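PDB 6SLN: RagA protein from Porphyromonas gingivalis, which probably serves as a TonB-dependent outer-membrane receptor, a plugged beta-barrel that imports nutrients across the outer membrane in an energy-driven manner. Local coordinates for residues Val700-Val714 against Gln725-Leu739. Sequence-based numbering, arbitrary orientation.
Sequences VDFYVRTTNDMLIDV and QYQNVGSMKNTGVDL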
loop_
_atom_site.group_PDB
_atom_site.type_symbol
_atom_site.label_atom_id
_atom_site.label_comp_id
_atom_site.label_asym_id
_atom_site.label_seq_id
_atom_site.Cartn_x
_atom_site.Cartn_y
_atom_site.Cartn_z
ATOM N N VAL A 700 51.040 4.108 -19.745
ATOM C CA VAL A 700 50.313 4.901 -20.732
ATOM C C VAL A 700 49.404 3.960 -21.511
ATOM O O VAL A 700 49.787 2.826 -21.823
ATOM C CB VAL A 700 51.246 5.667 -21.694
ATOM C CG1 VAL A 700 50.491 6.815 -22.316
ATOM C CG2 VAL A 700 52.470 6.183 -20.974
ATOM N N ASP A 701 48.200 4.433 -21.822
ATOM C CA ASP A 701 47.237 3.669 -22.608
ATOM C C ASP A 701 46.556 4.620 -23.579
ATOM O O ASP A 701 45.839 5.527 -23.154
ATOM C CB ASP A 701 46.207 2.990 -21.709
ATOM C CG ASP A 701 46.612 1.588 -21.321
ATOM O OD1 ASP A 701 46.415 0.670 -22.149
ATOM O OD2 ASP A 701 47.141 1.407 -20.197
ATOM N N PHE A 702 46.787 4.426 -24.869
ATOM C CA PHE A 702 46.078 5.155 -25.908
ATOM C C PHE A 702 44.915 4.302 -26.384
ATOM O O PHE A 702 45.097 3.131 -26.731
ATOM C CB PHE A 702 47.004 5.495 -27.078
ATOM C CG PHE A 702 46.288 6.049 -28.289
ATOM C CD1 PHE A 702 45.941 7.393 -28.354
ATOM C CD2 PHE A 702 45.953 5.222 -29.366
ATOM C CE1 PHE A 702 45.274 7.909 -29.477
ATOM C CE2 PHE A 702 45.289 5.730 -30.489
ATOM C CZ PHE A 702 44.953 7.077 -30.542
ATOM N N TYR A 703 43.729 4.893 -26.421
ATOM C CA TYR A 703 42.551 4.172 -26.865
ATOM C C TYR A 703 41.775 4.996 -27.877
ATOM O O TYR A 703 41.907 6.221 -27.953
ATOM C CB TYR A 703 41.627 3.846 -25.699
ATOM C CG TYR A 703 41.061 5.081 -25.055
ATOM C CD1 TYR A 703 39.864 5.629 -25.492
ATOM C CD2 TYR A 703 41.731 5.710 -24.021
ATOM C CE1 TYR A 703 39.350 6.763 -24.913
ATOM C CE2 TYR A 703 41.222 6.842 -23.429
ATOM C CZ TYR A 703 40.032 7.363 -23.874
ATOM O OH TYR A 703 39.526 8.495 -23.281
ATOM N N VAL A 704 40.932 4.300 -28.636
ATOM C CA VAL A 704 39.924 4.931 -29.480
ATOM C C VAL A 704 38.676 4.068 -29.414
ATOM O O VAL A 704 38.725 2.862 -29.689
ATOM C CB VAL A 704 40.368 5.126 -30.941
ATOM C CG1 VAL A 704 40.849 3.825 -31.542
ATOM C CG2 VAL A 704 39.212 5.691 -31.749
ATOM N N ARG A 705 37.566 4.685 -29.041
ATOM C CA ARG A 705 36.335 4.000 -28.691
ATOM C C ARG A 705 35.226 4.551 -29.575
ATOM O O ARG A 705 35.068 5.769 -29.701
ATOM C CB ARG A 705 36.043 4.185 -27.184
ATOM C CG ARG A 705 34.597 4.312 -26.802
ATOM C CD ARG A 705 34.453 4.504 -25.303
ATOM N NE ARG A 705 33.095 4.170 -24.881
ATOM C CZ ARG A 705 32.543 4.605 -23.760
ATOM N NH1 ARG A 705 33.242 5.381 -22.947
ATOM N NH2 ARG A 705 31.299 4.256 -23.451
ATOM N N THR A 706 34.486 3.659 -30.209
ATOM C CA THR A 706 33.489 4.048 -31.190
ATOM C C THR A 706 32.146 3.457 -30.813
ATOM O O THR A 706 32.058 2.274 -30.470
ATOM C CB THR A 706 33.878 3.565 -32.576
ATOM O OG1 THR A 706 35.307 3.616 -32.708
ATOM C CG2 THR A 706 33.228 4.440 -33.629
ATOM N N THR A 707 31.104 4.276 -30.888
ATOM C CA THR A 707 29.746 3.822 -30.629
ATOM C C THR A 707 28.911 3.903 -31.900
ATOM O O THR A 707 28.870 4.948 -32.557
ATOM C CB THR A 707 29.093 4.627 -29.504
ATOM O OG1 THR A 707 29.978 4.694 -28.371
ATOM C CG2 THR A 707 27.782 3.978 -29.106
ATOM N N ASN A 708 28.254 2.792 -32.239
ATOM C CA ASN A 708 27.399 2.663 -33.414
ATOM C C ASN A 708 26.088 2.009 -33.010
ATOM O O ASN A 708 25.986 1.403 -31.941
ATOM C CB ASN A 708 28.072 1.837 -34.521
ATOM C CG ASN A 708 28.747 2.702 -35.557
ATOM O OD1 ASN A 708 29.897 3.101 -35.393
ATOM N ND2 ASN A 708 28.015 3.031 -36.618
ATOM N N ASP A 709 25.094 2.095 -33.902
ATOM C CA ASP A 709 23.705 1.767 -33.563
ATOM C C ASP A 709 23.284 2.527 -32.304
ATOM O O ASP A 709 22.597 2.002 -31.421
ATOM C CB ASP A 709 23.507 0.259 -33.395
ATOM C CG ASP A 709 23.605 -0.493 -34.709
ATOM O OD1 ASP A 709 24.119 0.100 -35.664
ATOM O OD2 ASP A 709 23.169 -1.664 -34.796
ATOM N N MET A 710 23.705 3.792 -32.239
ATOM C CA MET A 710 23.672 4.560 -31.003
ATOM C C MET A 710 22.256 4.672 -30.443
ATOM O O MET A 710 21.323 5.082 -31.144
ATOM C CB MET A 710 24.268 5.945 -31.259
ATOM C CG MET A 710 24.030 6.958 -30.155
ATOM S SD MET A 710 25.355 8.170 -30.059
ATOM C CE MET A 710 26.559 7.131 -29.268
ATOM N N LEU A 711 22.097 4.303 -29.173
ATOM C CA LEU A 711 20.791 4.402 -28.523
ATOM C C LEU A 711 20.560 5.853 -28.161
ATOM O O LEU A 711 21.050 6.338 -27.143
ATOM C CB LEU A 711 20.715 3.496 -27.300
ATOM C CG LEU A 711 20.319 2.095 -27.743
ATOM C CD1 LEU A 711 20.608 1.030 -26.693
ATOM C CD2 LEU A 711 18.841 2.125 -28.144
ATOM N N ILE A 712 19.846 6.570 -29.011
ATOM C CA ILE A 712 19.490 7.948 -28.724
ATOM C C ILE A 712 18.029 7.971 -28.319
ATOM O O ILE A 712 17.174 7.382 -28.997
ATOM C CB ILE A 712 19.748 8.873 -29.926
ATOM C CG1 ILE A 712 21.247 8.926 -30.270
ATOM C CG2 ILE A 712 19.176 10.269 -29.644
ATOM C CD1 ILE A 712 21.667 10.139 -31.149
ATOM N N ASP A 713 17.753 8.596 -27.181
ATOM C CA ASP A 713 16.386 8.903 -26.781
ATOM C C ASP A 713 15.982 10.085 -27.662
ATOM O O ASP A 713 16.098 11.260 -27.291
ATOM C CB ASP A 713 16.318 9.210 -25.286
ATOM C CG ASP A 713 14.912 9.153 -24.735
ATOM O OD1 ASP A 713 13.966 8.981 -25.526
ATOM O OD2 ASP A 713 14.747 9.282 -23.504
ATOM N N VAL A 714 15.537 9.756 -28.869
ATOM C CA VAL A 714 15.427 10.770 -29.924
ATOM C C VAL A 714 14.368 11.796 -29.532
ATOM O O VAL A 714 13.246 11.414 -29.150
ATOM C CB VAL A 714 15.097 10.112 -31.266
ATOM C CG1 VAL A 714 14.568 11.148 -32.233
ATOM C CG2 VAL A 714 16.342 9.412 -31.850
ATOM N N GLN A 725 11.451 9.093 -28.138
ATOM C CA GLN A 725 11.294 7.692 -28.509
ATOM C C GLN A 725 12.676 7.165 -28.822
ATOM O O GLN A 725 13.371 7.722 -29.681
ATOM C CB GLN A 725 10.371 7.511 -29.704
ATOM C CG GLN A 725 10.374 6.077 -30.260
ATOM C CD GLN A 725 9.875 5.049 -29.260
ATOM O OE1 GLN A 725 8.788 5.184 -28.697
ATOM N NE2 GLN A 725 10.674 4.024 -29.027
ATOM N N TYR A 726 13.083 6.117 -28.115
ATOM C CA TYR A 726 14.398 5.547 -28.353
ATOM C C TYR A 726 14.506 4.991 -29.774
ATOM O O TYR A 726 13.534 4.480 -30.338
ATOM C CB TYR A 726 14.677 4.469 -27.317
ATOM C CG TYR A 726 15.550 4.932 -26.183
ATOM C CD1 TYR A 726 16.863 5.315 -26.412
ATOM C CD2 TYR A 726 15.071 4.972 -24.883
ATOM C CE1 TYR A 726 17.676 5.729 -25.378
ATOM C CE2 TYR A 726 15.880 5.383 -23.834
ATOM C CZ TYR A 726 17.177 5.762 -24.092
ATOM O OH TYR A 726 17.980 6.168 -23.060
ATOM N N GLN A 727 15.700 5.124 -30.355
ATOM C CA GLN A 727 16.013 4.657 -31.698
ATOM C C GLN A 727 17.508 4.352 -31.775
ATOM O O GLN A 727 18.318 4.983 -31.094
ATOM C CB GLN A 727 15.631 5.696 -32.768
ATOM C CG GLN A 727 14.160 5.660 -33.202
ATOM C CD GLN A 727 13.659 6.997 -33.728
ATOM O OE1 GLN A 727 14.404 7.959 -33.780
ATOM N NE2 GLN A 727 12.395 7.058 -34.113
ATOM N N ASN A 728 17.869 3.376 -32.606
ATOM C CA ASN A 728 19.273 3.114 -32.916
ATOM C C ASN A 728 19.663 4.069 -34.036
ATOM O O ASN A 728 19.302 3.873 -35.198
ATOM C CB ASN A 728 19.479 1.660 -33.306
ATOM C CG ASN A 728 19.089 0.718 -32.202
ATOM O OD1 ASN A 728 17.957 0.231 -32.169
ATOM N ND2 ASN A 728 20.012 0.472 -31.271
ATOM N N VAL A 729 20.396 5.114 -33.682
ATOM C CA VAL A 729 20.473 6.277 -34.548
ATOM C C VAL A 729 21.728 7.094 -34.235
ATOM O O VAL A 729 22.072 7.319 -33.068
ATOM C CB VAL A 729 19.181 7.105 -34.401
ATOM C CG1 VAL A 729 19.451 8.545 -34.691
ATOM C CG2 VAL A 729 18.106 6.572 -35.345
ATOM N N GLY A 730 22.448 7.513 -35.275
ATOM C CA GLY A 730 23.620 8.320 -35.075
ATOM C C GLY A 730 24.812 7.531 -34.571
ATOM O O GLY A 730 24.797 6.304 -34.480
ATOM N N SER A 731 25.880 8.266 -34.261
ATOM C CA SER A 731 27.089 7.634 -33.742
ATOM C C SER A 731 28.031 8.694 -33.182
ATOM O O SER A 731 28.004 9.857 -33.593
ATOM C CB SER A 731 27.803 6.807 -34.819
ATOM O OG SER A 731 28.052 7.597 -35.957
ATOM N N MET A 732 28.852 8.263 -32.236
ATOM C CA MET A 732 29.858 9.066 -31.563
ATOM C C MET A 732 31.204 8.379 -31.693
ATOM O O MET A 732 31.357 7.386 -32.407
ATOM C CB MET A 732 29.564 9.250 -30.074
ATOM C CG MET A 732 28.360 10.055 -29.713
ATOM S SD MET A 732 28.110 9.815 -27.949
ATOM C CE MET A 732 29.516 10.762 -27.334
ATOM N N LYS A 733 32.163 8.886 -30.925
ATOM C CA LYS A 733 33.553 8.466 -30.961
ATOM C C LYS A 733 34.253 9.136 -29.785
ATOM O O LYS A 733 33.951 10.287 -29.450
ATOM C CB LYS A 733 34.206 8.855 -32.296
ATOM C CG LYS A 733 35.529 8.176 -32.617
ATOM C CD LYS A 733 36.310 8.993 -33.672
ATOM C CE LYS A 733 36.809 8.110 -34.797
ATOM N NZ LYS A 733 38.212 8.410 -35.216
ATOM N N ASN A 734 35.162 8.403 -29.151
ATOM C CA ASN A 734 35.875 8.893 -27.983
ATOM C C ASN A 734 37.333 8.502 -28.123
ATOM O O ASN A 734 37.649 7.313 -28.217
ATOM C CB ASN A 734 35.275 8.326 -26.696
ATOM C CG ASN A 734 34.229 9.240 -26.111
ATOM O OD1 ASN A 734 34.545 10.297 -25.573
ATOM N ND2 ASN A 734 32.980 8.848 -26.216
ATOM N N THR A 735 38.217 9.496 -28.155
ATOM C CA THR A 735 39.636 9.255 -28.368
ATOM C C THR A 735 40.407 9.974 -27.278
ATOM O O THR A 735 40.137 11.146 -27.000
ATOM C CB THR A 735 40.049 9.718 -29.759
ATOM O OG1 THR A 735 39.234 9.031 -30.716
ATOM C CG2 THR A 735 41.542 9.432 -30.035
ATOM N N GLY A 736 41.337 9.263 -26.647
ATOM C CA GLY A 736 41.960 9.803 -25.456
ATOM C C GLY A 736 43.178 9.009 -25.035
ATOM O O GLY A 736 43.562 8.025 -25.676
ATOM N N VAL A 737 43.771 9.458 -23.922
ATOM C CA VAL A 737 45.036 8.949 -23.404
ATOM C C VAL A 737 44.891 8.665 -21.912
ATOM O O VAL A 737 44.168 9.373 -21.207
ATOM C CB VAL A 737 46.173 9.950 -23.672
ATOM C CG1 VAL A 737 47.389 9.622 -22.832
ATOM C CG2 VAL A 737 46.528 9.927 -25.154
ATOM N N ASP A 738 45.554 7.610 -21.439
ATOM C CA ASP A 738 45.534 7.191 -20.043
ATOM C C ASP A 738 46.967 7.187 -19.538
ATOM O O ASP A 738 47.765 6.350 -19.967
ATOM C CB ASP A 738 44.923 5.799 -19.895
ATOM C CG ASP A 738 43.421 5.828 -19.695
ATOM O OD1 ASP A 738 42.854 4.771 -19.316
ATOM O OD2 ASP A 738 42.807 6.890 -19.927
ATOM N N LEU A 739 47.303 8.094 -18.621
ATOM C CA LEU A 739 48.643 8.153 -18.048
ATOM C C LEU A 739 48.572 7.924 -16.545
ATOM O O LEU A 739 47.740 8.526 -15.859
ATOM C CB LEU A 739 49.332 9.486 -18.346
ATOM C CG LEU A 739 50.723 9.586 -17.716
ATOM C CD1 LEU A 739 51.598 8.418 -18.147
ATOM C CD2 LEU A 739 51.391 10.898 -18.065
#
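The phenol of Tyr703 lies across the backbone of Gly736, the glycine opposite it in an antiparallel hydrogen-bonded pair. Its CG sits between the backbone N and the carbonyl carbon (chi1 64°), which folds the ring back over the neighbouring strand: Gly736 O stands above one face, toward the rim, and Tyr703 CZ comes to 3.5 Å from Gly736 CA. The hydroxyl reaches on to hydrogen-bond Asn762 OD1 in the next strand, 752-764. The same Gly736 O accepts the backbone N-H of Tyr703 in a nearly straight bond (175°).

Arg705 and Asn734 share this face, running side by side, with Arg705 CG 4.1 Å from Asn734 CB; the guanidinium is directed to Gln680 on strand 678-691, and the amide of Asn734 bonds to Asn762. Asp701 and Asp738 meet through their CB atoms at 3.6 Å, while their carboxylates go to other partners, Asn684 for Asp701 and both Lys187 and His147 for Asp738. The other face is largely apolar here: Val737 CG2 lies at the edge of the Phe702 ring, 4.1 Å from Phe702 CD1.

Between the two paired regions the strands are interrupted. Met710 reaches back from the break, its CE 3.4 Å from Met732 SD, and the Asn728 amide donates from ND2 to Asp709 O (3.0 Å, 171°) with that oxygen in the amide plane. Pairing then resumes, and Asp713 CB rests over the face of the Tyr726 ring, a CH-pi contact 3.9 Å from the centroid.

The two strands are neighbours in the receptor's barrel wall. Where 700-705 pairs with 734-739, buried, polar Asp701, Arg705, Asn734 and Asp738 occupy one face and mainly apolar residues such as Val700, Phe702 and Val737 the other, consistent with one face turned to the plug, which supplies Lys187 and His147, and the other to lipid.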